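Local coordinates for predicted ATPase involved in replication control, Cdc46/Mcm family (PDB 3F8T), which probably binds ATP and single-stranded DNA and, like other MCM proteins, may act as a helicase in DNA replication, at residues Val55-Arg60 and Val96-Leu101; Val37-Phe42 and Leu59-Ser64; Asp65-Ile70 and Gly100-Phe105; Gly116-Ile121 and Leu164-Ser169. The protein carries 2 engineered substitutions. All coordinates share one frame; numbering follows the deposited sequence.

Followed from the N terminus, contact 2 closes the first loop, bringing the start of helix 40-47 against the turn after strand 55-58. Contact 1 opens at Val55, before contact 2 has ended, so the two loops overlap and share Leu59 and Arg60; it pairs strand 55-58 with strand 96-99 after a helical excursion. Contact 3 begins within that excursion, on helix 64-72, and ends on the same stretch as contact 1, sharing Gly100 and Leu101. Contact 4 follows in series, joining strands 118-130 and 160-168 of the OB fold. Phe105 of contact 3 hydrogen-bonds to Ser120 of contact 4, tying the helical N-terminal part to the barrel.

Contact 1: residues Val55-Arg60 and Val96-Leu101; sequences VVLDLR and VRFRGL
Val55 O accepts from Arg97 N, Arg97 O from Leu57 N, Leu57 O from Arg99 N and Arg99 O from Leu59 N, the ladder of two parallel strands whose axes diverge by 22°. The bond from Leu57 N to Arg97 O is 2.9 Å long and nearly straight, at 171°. Leu57 CD2 packs 4.0 Å from CE2 of its register partner Phe98; on the opposite face Val56 CG1 meets Arg99 CG diagonally at 3.7 Å. Arg99 bends at chi2 (-70°), which carries its guanidinium across Val56, CG2 lying over one face near the rim, while NE pairs with Glu176. Charge gathers where strand 55-58 runs out. Asp58 OD1 takes Arg60 N at 3.0 Å, an Asx turn, and OD2 forms a salt bridge in the guanidinium plane with Arg60 NH1 at 3.0 Å. This holds the guanidinium flat over Gly100, CZ standing 3.5 Å from Gly100 CA. An alanine at Asp58 has no carboxylate, and the Arg60 guanidinium would probably swing off the glycine while Arg60 N loses its Asx-turn acceptor. Helices 64-72 and 74-88 make the beta-alpha-beta crossover; helix 74-88 packs on Val55, Val96 and Phe98, helix 40-47 touches Val55, and Leu118 of strand 118-130 touches Leu59 and Phe98.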
loop_
_atom_site.group_PDB
_atom_site.type_symbol
_atom_site.label_atom_id
_atom_site.label_comp_id
_atom_site.label_asym_id
_atom_site.label_seq_id
_atom_site.Cartn_x
_atom_site.Cartn_y
_atom_site.Cartn_z
ATOM N N VAL A 55 5.525 3.299 32.266
ATOM C CA VAL A 55 6.874 3.723 32.577
ATOM C C VAL A 55 7.691 3.502 31.305
ATOM O O VAL A 55 7.514 2.503 30.613
ATOM C CB VAL A 55 7.435 2.972 33.797
ATOM C CG1 VAL A 55 8.777 3.522 34.189
ATOM C CG2 VAL A 55 6.468 3.122 34.968
ATOM N N VAL A 56 8.552 4.459 30.980
ATOM C CA VAL A 56 9.245 4.459 29.694
ATOM C C VAL A 56 10.751 4.413 29.896
ATOM O O VAL A 56 11.305 5.187 30.678
ATOM C CB VAL A 56 8.857 5.718 28.845
ATOM C CG1 VAL A 56 9.852 5.961 27.728
ATOM C CG2 VAL A 56 7.455 5.564 28.259
ATOM N N LEU A 57 11.410 3.488 29.205
ATOM C CA LEU A 57 12.867 3.474 29.160
ATOM C C LEU A 57 13.326 3.827 27.759
ATOM O O LEU A 57 13.086 3.080 26.828
ATOM C CB LEU A 57 13.449 2.113 29.582
ATOM C CG LEU A 57 14.970 1.897 29.396
ATOM C CD1 LEU A 57 15.825 2.934 30.150
ATOM C CD2 LEU A 57 15.360 0.495 29.824
ATOM N N ASP A 58 13.983 4.978 27.629
ATOM C CA ASP A 58 14.579 5.376 26.366
ATOM C C ASP A 58 16.024 4.903 26.370
ATOM O O ASP A 58 16.880 5.450 27.094
ATOM C CB ASP A 58 14.490 6.892 26.150
ATOM C CG ASP A 58 14.870 7.296 24.735
ATOM O OD1 ASP A 58 15.846 6.738 24.213
ATOM O OD2 ASP A 58 14.203 8.171 24.136
ATOM N N LEU A 59 16.276 3.875 25.562
ATOM C CA LEU A 59 17.569 3.203 25.496
ATOM C C LEU A 59 18.726 4.079 25.031
ATOM O O LEU A 59 19.889 3.770 25.303
ATOM C CB LEU A 59 17.455 1.962 24.598
ATOM C CG LEU A 59 16.527 0.875 25.158
ATOM C CD1 LEU A 59 16.299 -0.237 24.131
ATOM C CD2 LEU A 59 17.090 0.312 26.470
ATOM N N ARG A 60 18.421 5.172 24.334
ATOM C CA ARG A 60 19.470 6.107 23.891
ATOM C C ARG A 60 20.054 6.863 25.071
ATOM O O ARG A 60 21.106 7.505 24.941
ATOM C CB ARG A 60 18.904 7.150 22.939
ATOM C CG ARG A 60 18.252 6.634 21.716
ATOM C CD ARG A 60 16.969 7.446 21.600
ATOM N NE ARG A 60 16.331 7.353 20.320
ATOM C CZ ARG A 60 15.024 7.493 20.133
ATOM N NH1 ARG A 60 14.191 7.701 21.157
ATOM N NH2 ARG A 60 14.556 7.398 18.910
ATOM N N VAL A 96 5.192 -1.125 30.846
ATOM C CA VAL A 96 6.533 -0.667 30.524
ATOM C C VAL A 96 6.674 -0.548 29.012
ATOM O O VAL A 96 6.224 -1.417 28.259
ATOM C CB VAL A 96 7.619 -1.620 31.117
ATOM C CG1 VAL A 96 8.999 -1.305 30.550
ATOM C CG2 VAL A 96 7.637 -1.519 32.644
ATOM N N ARG A 97 7.281 0.548 28.575
ATOM C CA ARG A 97 7.534 0.766 27.163
ATOM C C ARG A 97 9.017 1.035 26.978
ATOM O O ARG A 97 9.676 1.591 27.866
ATOM C CB ARG A 97 6.713 1.949 26.641
ATOM C CG ARG A 97 5.180 1.770 26.725
ATOM C CD ARG A 97 4.647 0.699 25.758
ATOM N NE ARG A 97 3.187 0.599 25.798
ATOM C CZ ARG A 97 2.506 -0.387 26.382
ATOM N NH1 ARG A 97 3.140 -1.387 26.980
ATOM N NH2 ARG A 97 1.177 -0.377 26.358
ATOM N N PHE A 98 9.538 0.634 25.831
ATOM C CA PHE A 98 10.909 0.942 25.486
ATOM C C PHE A 98 10.911 1.841 24.255
ATOM O O PHE A 98 10.124 1.642 23.321
ATOM C CB PHE A 98 11.712 -0.334 25.213
ATOM C CG PHE A 98 11.754 -1.301 26.371
ATOM C CD1 PHE A 98 10.736 -2.243 26.550
ATOM C CD2 PHE A 98 12.830 -1.298 27.262
ATOM C CE1 PHE A 98 10.778 -3.161 27.616
ATOM C CE2 PHE A 98 12.885 -2.213 28.329
ATOM C CZ PHE A 98 11.854 -3.137 28.506
ATOM N N ARG A 99 11.801 2.827 24.265
ATOM C CA ARG A 99 12.015 3.692 23.114
ATOM C C ARG A 99 13.484 3.613 22.736
ATOM O O ARG A 99 14.331 3.222 23.556
ATOM C CB ARG A 99 11.630 5.143 23.445
ATOM C CG ARG A 99 10.241 5.317 24.082
ATOM C CD ARG A 99 9.107 5.039 23.085
ATOM N NE ARG A 99 7.861 4.598 23.726
ATOM C CZ ARG A 99 6.903 5.406 24.190
ATOM N NH1 ARG A 99 7.028 6.725 24.106
ATOM N NH2 ARG A 99 5.810 4.889 24.752
ATOM N N GLY A 100 13.781 3.975 21.491
ATOM C CA GLY A 100 15.157 4.125 21.046
ATOM C C GLY A 100 15.915 2.827 20.903
ATOM O O GLY A 100 17.072 2.734 21.316
ATOM N N LEU A 101 15.266 1.821 20.316
ATOM C CA LEU A 101 15.922 0.559 19.961
ATOM C C LEU A 101 17.168 0.796 19.128
ATOM O O LEU A 101 17.112 1.559 18.166
ATOM C CB LEU A 101 14.972 -0.342 19.153
ATOM C CG LEU A 101 13.941 -1.189 19.893
ATOM C CD1 LEU A 101 13.004 -0.314 20.720
ATOM C CD2 LEU A 101 13.142 -2.036 18.891
#

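Contact 2: residues Val37-Phe42 and Leu59-Ser64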
loop_
_atom_site.group_PDB
_atom_site.type_symbol
_atom_site.label_atom_id
_atom_site.label_comp_id
_atom_site.label_asym_id
_atom_site.label_seq_id
_atom_site.Cartn_x
_atom_site.Cartn_y
_atom_site.Cartn_z
ATOM N N VAL A 37 17.165 3.107 36.132
ATOM C CA VAL A 37 16.394 3.987 36.999
ATOM C C VAL A 37 16.943 5.422 37.044
ATOM O O VAL A 37 16.206 6.365 37.331
ATOM C CB VAL A 37 16.280 3.366 38.419
ATOM C CG1 VAL A 37 15.709 4.343 39.400
ATOM C CG2 VAL A 37 15.413 2.117 38.346
ATOM N N ARG A 38 18.231 5.578 36.749
ATOM C CA ARG A 38 18.854 6.899 36.696
ATOM C C ARG A 38 18.471 7.717 35.457
ATOM O O ARG A 38 18.685 8.932 35.431
ATOM C CB ARG A 38 20.380 6.777 36.755
ATOM C CG ARG A 38 20.989 6.493 38.115
ATOM C CD ARG A 38 22.481 6.330 37.885
ATOM N NE ARG A 38 23.276 5.938 39.049
ATOM C CZ ARG A 38 24.433 5.276 38.953
ATOM N NH1 ARG A 38 24.895 4.913 37.764
ATOM N NH2 ARG A 38 25.119 4.946 40.040
ATOM N N THR A 39 17.929 7.061 34.429
ATOM C CA THR A 39 17.596 7.745 33.181
ATOM C C THR A 39 16.470 8.758 33.376
ATOM O O THR A 39 15.575 8.553 34.214
ATOM C CB THR A 39 17.203 6.762 32.046
ATOM O OG1 THR A 39 16.061 5.996 32.438
ATOM C CG2 THR A 39 18.359 5.821 31.704
ATOM N N GLU A 40 16.511 9.843 32.601
ATOM C CA GLU A 40 15.464 10.871 32.678
ATOM C C GLU A 40 14.107 10.300 32.283
ATOM O O GLU A 40 13.125 10.528 32.985
ATOM C CB GLU A 40 15.792 12.105 31.829
ATOM C CG GLU A 40 15.320 13.406 32.484
ATOM C CD GLU A 40 15.051 14.532 31.488
ATOM O OE1 GLU A 40 15.750 14.607 30.445
ATOM O OE2 GLU A 40 14.127 15.344 31.750
ATOM N N SER A 41 14.073 9.535 31.188
ATOM C CA SER A 41 12.846 8.878 30.691
ATOM C C SER A 41 12.148 8.112 31.804
ATOM O O SER A 41 10.943 8.266 32.027
ATOM C CB SER A 41 13.166 7.913 29.538
ATOM O OG SER A 41 14.192 6.973 29.887
ATOM N N PHE A 42 12.930 7.307 32.513
ATOM C CA PHE A 42 12.404 6.454 33.560
ATOM C C PHE A 42 11.888 7.230 34.757
ATOM O O PHE A 42 10.772 6.974 35.206
ATOM C CB PHE A 42 13.446 5.435 34.028
ATOM C CG PHE A 42 12.868 4.350 34.874
ATOM C CD1 PHE A 42 12.380 3.189 34.290
ATOM C CD2 PHE A 42 12.792 4.491 36.247
ATOM C CE1 PHE A 42 11.838 2.174 35.067
ATOM C CE2 PHE A 42 12.249 3.484 37.031
ATOM C CZ PHE A 42 11.767 2.329 36.436
ATOM N N LEU A 59 16.276 3.875 25.562
ATOM C CA LEU A 59 17.569 3.203 25.496
ATOM C C LEU A 59 18.726 4.079 25.031
ATOM O O LEU A 59 19.889 3.770 25.303
ATOM C CB LEU A 59 17.455 1.962 24.598
ATOM C CG LEU A 59 16.527 0.875 25.158
ATOM C CD1 LEU A 59 16.299 -0.237 24.131
ATOM C CD2 LEU A 59 17.090 0.312 26.470
ATOM N N ARG A 60 18.421 5.172 24.334
ATOM C CA ARG A 60 19.470 6.107 23.891
ATOM C C ARG A 60 20.054 6.863 25.071
ATOM O O ARG A 60 21.106 7.505 24.941
ATOM C CB ARG A 60 18.904 7.150 22.939
ATOM C CG ARG A 60 18.252 6.634 21.716
ATOM C CD ARG A 60 16.969 7.446 21.600
ATOM N NE ARG A 60 16.331 7.353 20.320
ATOM C CZ ARG A 60 15.024 7.493 20.133
ATOM N NH1 ARG A 60 14.191 7.701 21.157
ATOM N NH2 ARG A 60 14.556 7.398 18.910
ATOM N N GLU A 61 19.356 6.815 26.205
ATOM C CA GLU A 61 19.794 7.499 27.428
ATOM C C GLU A 61 20.830 6.662 28.186
ATOM O O GLU A 61 21.323 7.086 29.233
ATOM C CB GLU A 61 18.596 7.862 28.334
ATOM C CG GLU A 61 17.715 8.987 27.754
ATOM C CD GLU A 61 16.454 9.327 28.562
ATOM O OE1 GLU A 61 16.218 8.765 29.654
ATOM O OE2 GLU A 61 15.681 10.197 28.089
ATOM N N LEU A 62 21.160 5.492 27.629
ATOM C CA LEU A 62 22.142 4.570 28.199
ATOM C C LEU A 62 23.340 4.313 27.277
ATOM O O LEU A 62 23.255 4.504 26.060
ATOM C CB LEU A 62 21.477 3.220 28.508
ATOM C CG LEU A 62 20.367 3.234 29.560
ATOM C CD1 LEU A 62 19.699 1.897 29.652
ATOM C CD2 LEU A 62 20.931 3.629 30.920
ATOM N N ASP A 63 24.442 3.857 27.874
ATOM C CA ASP A 63 25.589 3.321 27.138
ATOM C C ASP A 63 25.117 2.368 26.032
ATOM O O ASP A 63 24.276 1.494 26.276
ATOM C CB ASP A 63 26.523 2.570 28.105
ATOM C CG ASP A 63 27.570 1.728 27.388
ATOM O OD1 ASP A 63 28.610 2.280 26.955
ATOM O OD2 ASP A 63 27.362 0.500 27.265
ATOM N N SER A 64 25.690 2.516 24.841
ATOM C CA SER A 64 25.255 1.773 23.658
ATOM C C SER A 64 25.327 0.269 23.818
ATOM O O SER A 64 24.435 -0.456 23.354
ATOM C CB SER A 64 26.080 2.185 22.435
ATOM O OG SER A 64 25.685 3.465 21.995
HETATM O O HOH W 1 16.585 12.757 28.052
#
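Ser41 grips Glu61 OE1 twice, and these two bonds dominate the polar side of the contact. Ser41 N reaches OE1 of Glu61 at 2.7 Å on its syn lone pair, with an N-H...O angle of 165°. The hydroxyl, Ser41 OG, donates to the same Glu61 OE1 at 2.7 Å but comes from above the carboxylate plane, 54° out of it. Glu61 attains this by an extended chain beyond CG, reaching from the 3-10 turn to the first turn of helix 40-47. A water spans the outer oxygens, donating to Glu61 OE2 at 2.7 Å and to Glu40 OE1 at 3.1 Å. Apolar contact lies alongside: Thr39 CG2 and Leu62 CD2 meet at 3.5 Å, tighter than usual, with the two side chains roughly perpendicular. Thr39 is the N-cap of the helix; its OG1, bonded to Ile36 O, also receives a weak capping bond from Phe42 N at 3.4 Å. Ser41 OG in turn is bonded to Asp58 N of the neighbouring strand. A carboxylate set against backbone N-H at a helix start should be stabilised as the anion, and the shared water probably eases the proximity of the second carboxylate, Glu40.

Contact 3: residues Asp65-Ile70 and Gly100-Phe105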
loop_
_atom_site.group_PDB
_atom_site.type_symbol
_atom_site.label_atom_id
_atom_site.label_comp_id
_atom_site.label_asym_id
_atom_site.label_seq_id
_atom_site.Cartn_x
_atom_site.Cartn_y
_atom_site.Cartn_z
ATOM N N ASP A 65 26.395 -0.205 24.449
ATOM C CA ASP A 65 26.540 -1.637 24.712
ATOM C C ASP A 65 25.504 -2.116 25.730
ATOM O O ASP A 65 24.975 -3.221 25.611
ATOM C CB ASP A 65 27.961 -1.952 25.174
ATOM C CG ASP A 65 29.005 -1.700 24.076
ATOM O OD1 ASP A 65 28.658 -1.725 22.871
ATOM O OD2 ASP A 65 30.177 -1.467 24.422
ATOM N N LEU A 66 25.193 -1.273 26.712
ATOM C CA LEU A 66 24.127 -1.591 27.667
ATOM C C LEU A 66 22.754 -1.593 26.991
ATOM O O LEU A 66 21.942 -2.487 27.246
ATOM C CB LEU A 66 24.131 -0.629 28.869
ATOM C CG LEU A 66 23.053 -0.883 29.932
ATOM C CD1 LEU A 66 23.043 -2.328 30.473
ATOM C CD2 LEU A 66 23.115 0.118 31.091
ATOM N N ALA A 67 22.501 -0.595 26.140
ATOM C CA ALA A 67 21.254 -0.513 25.384
ATOM C C ALA A 67 21.059 -1.824 24.611
ATOM O O ALA A 67 19.994 -2.439 24.631
ATOM C CB ALA A 67 21.296 0.703 24.419
ATOM N N SER A 68 22.122 -2.250 23.951
ATOM C CA SER A 68 22.135 -3.484 23.192
ATOM C C SER A 68 21.864 -4.708 24.075
ATOM O O SER A 68 21.057 -5.564 23.715
ATOM C CB SER A 68 23.487 -3.617 22.492
ATOM O OG SER A 68 23.482 -4.748 21.657
ATOM N N TRP A 69 22.525 -4.784 25.228
ATOM C CA TRP A 69 22.357 -5.911 26.156
ATOM C C TRP A 69 20.905 -5.984 26.630
ATOM O O TRP A 69 20.319 -7.068 26.741
ATOM C CB TRP A 69 23.277 -5.736 27.368
ATOM C CG TRP A 69 23.337 -6.962 28.253
ATOM C CD1 TRP A 69 24.244 -7.988 28.174
ATOM C CD2 TRP A 69 22.458 -7.284 29.333
ATOM N NE1 TRP A 69 23.984 -8.932 29.149
ATOM C CE2 TRP A 69 22.894 -8.525 29.875
ATOM C CE3 TRP A 69 21.354 -6.643 29.914
ATOM C CZ2 TRP A 69 22.246 -9.142 30.952
ATOM C CZ3 TRP A 69 20.712 -7.249 30.987
ATOM C CH2 TRP A 69 21.166 -8.493 31.501
ATOM N N ILE A 70 20.338 -4.815 26.925
ATOM C CA ILE A 70 18.971 -4.738 27.422
ATOM C C ILE A 70 17.987 -5.246 26.370
ATOM O O ILE A 70 17.107 -6.051 26.687
ATOM C CB ILE A 70 18.614 -3.306 27.906
ATOM C CG1 ILE A 70 19.377 -2.988 29.197
ATOM C CG2 ILE A 70 17.107 -3.183 28.148
ATOM C CD1 ILE A 70 19.262 -1.531 29.661
ATOM N N GLY A 100 13.781 3.975 21.491
ATOM C CA GLY A 100 15.157 4.125 21.046
ATOM C C GLY A 100 15.915 2.827 20.903
ATOM O O GLY A 100 17.072 2.734 21.316
ATOM N N LEU A 101 15.266 1.821 20.316
ATOM C CA LEU A 101 15.922 0.559 19.961
ATOM C C LEU A 101 17.168 0.796 19.128
ATOM O O LEU A 101 17.112 1.559 18.166
ATOM C CB LEU A 101 14.972 -0.342 19.153
ATOM C CG LEU A 101 13.941 -1.189 19.893
ATOM C CD1 LEU A 101 13.004 -0.314 20.720
ATOM C CD2 LEU A 101 13.142 -2.036 18.891
ATOM N N PRO A 102 18.300 0.160 19.496
ATOM C CA PRO A 102 19.448 0.133 18.585
ATOM C C PRO A 102 19.036 -0.384 17.202
ATOM O O PRO A 102 18.145 -1.237 17.082
ATOM C CB PRO A 102 20.416 -0.833 19.262
ATOM C CG PRO A 102 20.092 -0.732 20.710
ATOM C CD PRO A 102 18.587 -0.545 20.761
ATOM N N HIS A 103 19.694 0.139 16.172
ATOM C CA HIS A 103 19.252 -0.036 14.790
ATOM C C HIS A 103 19.087 -1.493 14.351
ATOM O O HIS A 103 18.166 -1.812 13.590
ATOM C CB HIS A 103 20.172 0.728 13.830
ATOM C CG HIS A 103 19.672 0.752 12.419
ATOM N ND1 HIS A 103 18.711 1.639 11.984
ATOM C CD2 HIS A 103 19.984 -0.019 11.350
ATOM C CE1 HIS A 103 18.461 1.424 10.704
ATOM N NE2 HIS A 103 19.220 0.423 10.294
ATOM N N ARG A 104 19.953 -2.371 14.853
ATOM C CA ARG A 104 19.922 -3.789 14.481
ATOM C C ARG A 104 18.702 -4.552 15.011
ATOM O O ARG A 104 18.399 -5.646 14.526
ATOM C CB ARG A 104 21.221 -4.500 14.895
ATOM C CG ARG A 104 21.482 -4.493 16.376
ATOM C CD ARG A 104 22.544 -5.497 16.800
ATOM N NE ARG A 104 22.004 -6.847 16.948
ATOM C CZ ARG A 104 22.400 -7.713 17.878
ATOM N NH1 ARG A 104 23.323 -7.363 18.768
ATOM N NH2 ARG A 104 21.855 -8.925 17.935
ATOM N N PHE A 105 18.007 -3.983 16.000
ATOM C CA PHE A 105 16.810 -4.622 16.563
ATOM C C PHE A 105 15.517 -4.145 15.879
ATOM O O PHE A 105 14.416 -4.601 16.221
ATOM C CB PHE A 105 16.721 -4.396 18.080
ATOM C CG PHE A 105 17.883 -4.974 18.854
ATOM C CD1 PHE A 105 19.035 -4.222 19.062
ATOM C CD2 PHE A 105 17.820 -6.262 19.373
ATOM C CE1 PHE A 105 20.123 -4.759 19.780
ATOM C CE2 PHE A 105 18.895 -6.801 20.088
ATOM C CZ PHE A 105 20.045 -6.037 20.289
#
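Phe105 brings ring atom CZ obliquely to the helix backbone, 3.6 Å from Ser68 O, where a short 3-10 turn, 103-105, packs on helix 64-72. This turn lies in the connection from strand 96-99 of the helical N-terminal part to the first OB-fold strand, 118-130. The turn is closed by Phe105 N bonding to Pro102 O at 3.0 Å, and that carbonyl oxygen also lies at the ring edge, in its plane. Ser68 OG sits at the ring edge too, in plane and 3.8 Å from Phe105 CE1; it is placed there by a chi1 of -175°, which swings the hydroxyl away from the backbone N of Ser68 itself. Arg104 folds back over the aromatic ring. A bend at chi3 (-82°) returns its guanidinium so that Phe105 CZ lies 3.7 Å above its plane, over the centre. On the ring, Arg104 NE is over one face, offset toward the rim. A serine replacing Phe105 would probably open a gap beside Ser68 and leave the Arg104 guanidinium without its flat support, able to turn. No hydrogen bond crosses between the segments, so the contact rests mainly on van der Waals packing. Elsewhere Phe105 touches Ala71 and Thr72 of the same helix, and its backbone bonds to Ser120 of strand 118-130. Pro102 completes the fit: CG approaches Ala67 CB to 4.2 Å and Ser68 N to 4.1 Å.

Contact 4: residues Gly116-Ile121 and Leu164-Ser169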
loop_
_atom_site.group_PDB
_atom_site.type_symbol
_atom_site.label_atom_id
_atom_site.label_comp_id
_atom_site.label_asym_id
_atom_site.label_seq_id
_atom_site.Cartn_x
_atom_site.Cartn_y
_atom_site.Cartn_z
ATOM N N GLY A 116 13.490 -13.924 23.064
ATOM C CA GLY A 116 13.815 -13.232 24.314
ATOM C C GLY A 116 14.104 -11.739 24.183
ATOM O O GLY A 116 14.133 -11.037 25.189
ATOM N N ALA A 117 14.283 -11.272 22.945
ATOM C CA ALA A 117 14.738 -9.912 22.643
ATOM C C ALA A 117 13.612 -8.915 22.351
ATOM O O ALA A 117 12.541 -9.288 21.827
ATOM C CB ALA A 117 15.710 -9.941 21.473
ATOM N N LEU A 118 13.880 -7.650 22.680
ATOM C CA LEU A 118 13.052 -6.530 22.257
ATOM C C LEU A 118 13.403 -6.199 20.816
ATOM O O LEU A 118 14.580 -5.989 20.478
ATOM C CB LEU A 118 13.323 -5.300 23.139
ATOM C CG LEU A 118 12.668 -3.987 22.689
ATOM C CD1 LEU A 118 11.174 -4.024 22.966
ATOM C CD2 LEU A 118 13.339 -2.849 23.429
ATOM N N ILE A 119 12.385 -6.162 19.966
ATOM C CA ILE A 119 12.571 -5.894 18.547
ATOM C C ILE A 119 11.394 -5.083 18.011
ATOM O O ILE A 119 10.362 -4.965 18.681
ATOM C CB ILE A 119 12.703 -7.217 17.708
ATOM C CG1 ILE A 119 11.346 -7.929 17.573
ATOM C CG2 ILE A 119 13.775 -8.154 18.318
ATOM C CD1 ILE A 119 11.255 -8.900 16.422
ATOM N N SER A 120 11.542 -4.545 16.796
ATOM C CA SER A 120 10.355 -4.137 16.039
ATOM C C SER A 120 10.268 -4.939 14.744
ATOM O O SER A 120 11.290 -5.403 14.212
ATOM C CB SER A 120 10.322 -2.625 15.769
ATOM O OG SER A 120 11.062 -2.280 14.618
ATOM N N ILE A 121 9.039 -5.159 14.289
ATOM C CA ILE A 121 8.791 -5.659 12.940
ATOM C C ILE A 121 7.980 -4.616 12.187
ATOM O O ILE A 121 7.317 -3.777 12.799
ATOM C CB ILE A 121 8.074 -7.046 12.928
ATOM C CG1 ILE A 121 6.687 -7.002 13.598
ATOM C CG2 ILE A 121 8.977 -8.097 13.558
ATOM C CD1 ILE A 121 5.806 -8.243 13.323
ATOM N N LEU A 164 6.350 -2.930 18.017
ATOM C CA LEU A 164 7.418 -3.148 18.963
ATOM C C LEU A 164 6.962 -4.216 19.943
ATOM O O LEU A 164 5.799 -4.234 20.346
ATOM C CB LEU A 164 7.696 -1.851 19.689
ATOM C CG LEU A 164 9.161 -1.572 19.935
ATOM C CD1 LEU A 164 9.488 -0.176 19.418
ATOM C CD2 LEU A 164 9.419 -1.687 21.417
ATOM N N GLY A 165 7.874 -5.103 20.328
ATOM C CA GLY A 165 7.518 -6.184 21.218
ATOM C C GLY A 165 8.686 -7.026 21.660
ATOM O O GLY A 165 9.816 -6.789 21.278
ATOM N N ILE A 166 8.387 -8.037 22.463
ATOM C CA ILE A 166 9.397 -8.988 22.889
ATOM C C ILE A 166 9.054 -10.377 22.294
ATOM O O ILE A 166 7.915 -10.831 22.376
ATOM C CB ILE A 166 9.523 -9.017 24.434
ATOM C CG1 ILE A 166 10.082 -7.668 24.947
ATOM C CG2 ILE A 166 10.473 -10.134 24.858
ATOM C CD1 ILE A 166 9.902 -7.459 26.461
ATOM N N VAL A 167 10.041 -11.015 21.679
ATOM C CA VAL A 167 9.853 -12.314 21.028
ATOM C C VAL A 167 9.819 -13.408 22.089
ATOM O O VAL A 167 10.701 -13.470 22.938
ATOM C CB VAL A 167 10.998 -12.619 20.043
ATOM C CG1 VAL A 167 10.795 -13.983 19.349
ATOM C CG2 VAL A 167 11.124 -11.518 19.018
ATOM N N ARG A 168 8.786 -14.249 22.048
ATOM C CA ARG A 168 8.689 -15.406 22.921
ATOM C C ARG A 168 8.216 -16.606 22.111
ATOM O O ARG A 168 7.050 -16.668 21.695
ATOM C CB ARG A 168 7.742 -15.128 24.094
ATOM C CG ARG A 168 8.267 -14.060 25.047
ATOM C CD ARG A 168 7.521 -14.044 26.367
ATOM N NE ARG A 168 8.116 -13.096 27.312
ATOM C CZ ARG A 168 7.842 -11.790 27.351
ATOM N NH1 ARG A 168 6.995 -11.244 26.475
ATOM N NH2 ARG A 168 8.438 -11.023 28.258
ATOM N N SER A 169 9.141 -17.536 21.870
ATOM C CA SER A 169 8.890 -18.760 21.097
ATOM C C SER A 169 8.163 -18.495 19.775
ATOM O O SER A 169 6.999 -18.877 19.599
ATOM C CB SER A 169 8.150 -19.802 21.942
ATOM O OG SER A 169 8.892 -20.116 23.116
#
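Leu164 CD2 lies beside Leu118 CD1, but their 3.3 Å separation is doubtful, since the Leu164 side chain has an unusual conformation (chi1 -140°) and may be imperfectly placed. Next, Gly165 and Ile119 form the hydrogen-bonded antiparallel pair: Ile119 N reaches Gly165 O at 3.0 Å, and Gly165 N returns to Ile119 O at 3.0 Å. Ile166 then turns its side chain to the same face as Leu118, its non-hydrogen-bonded partner, with CG1 4.3 Å from Leu118 CD1. Its CA also offers a C-H to Ala117 O at 3.3 Å. Val167 lays CG2 against Ile119 CD1 at 3.7 Å, while its N donates to Ala117 O at 3.0 Å. Beyond it, Gly116 N bonds to Val167 O at 2.8 Å. The axes of these short segments run at 121°, reflecting strong twist and bending, consistent with the curled OB-fold barrel. Ala74 of helix 74-88 meets Leu118 and Ile166, while Leu172 of strand 171-174 meets Ile119 and Val167. Backbone bonds satisfy buried amides and carbonyls, and aliphatic side chains pack beside them, so the pairing is held without any side-chain polar bond between the two segments.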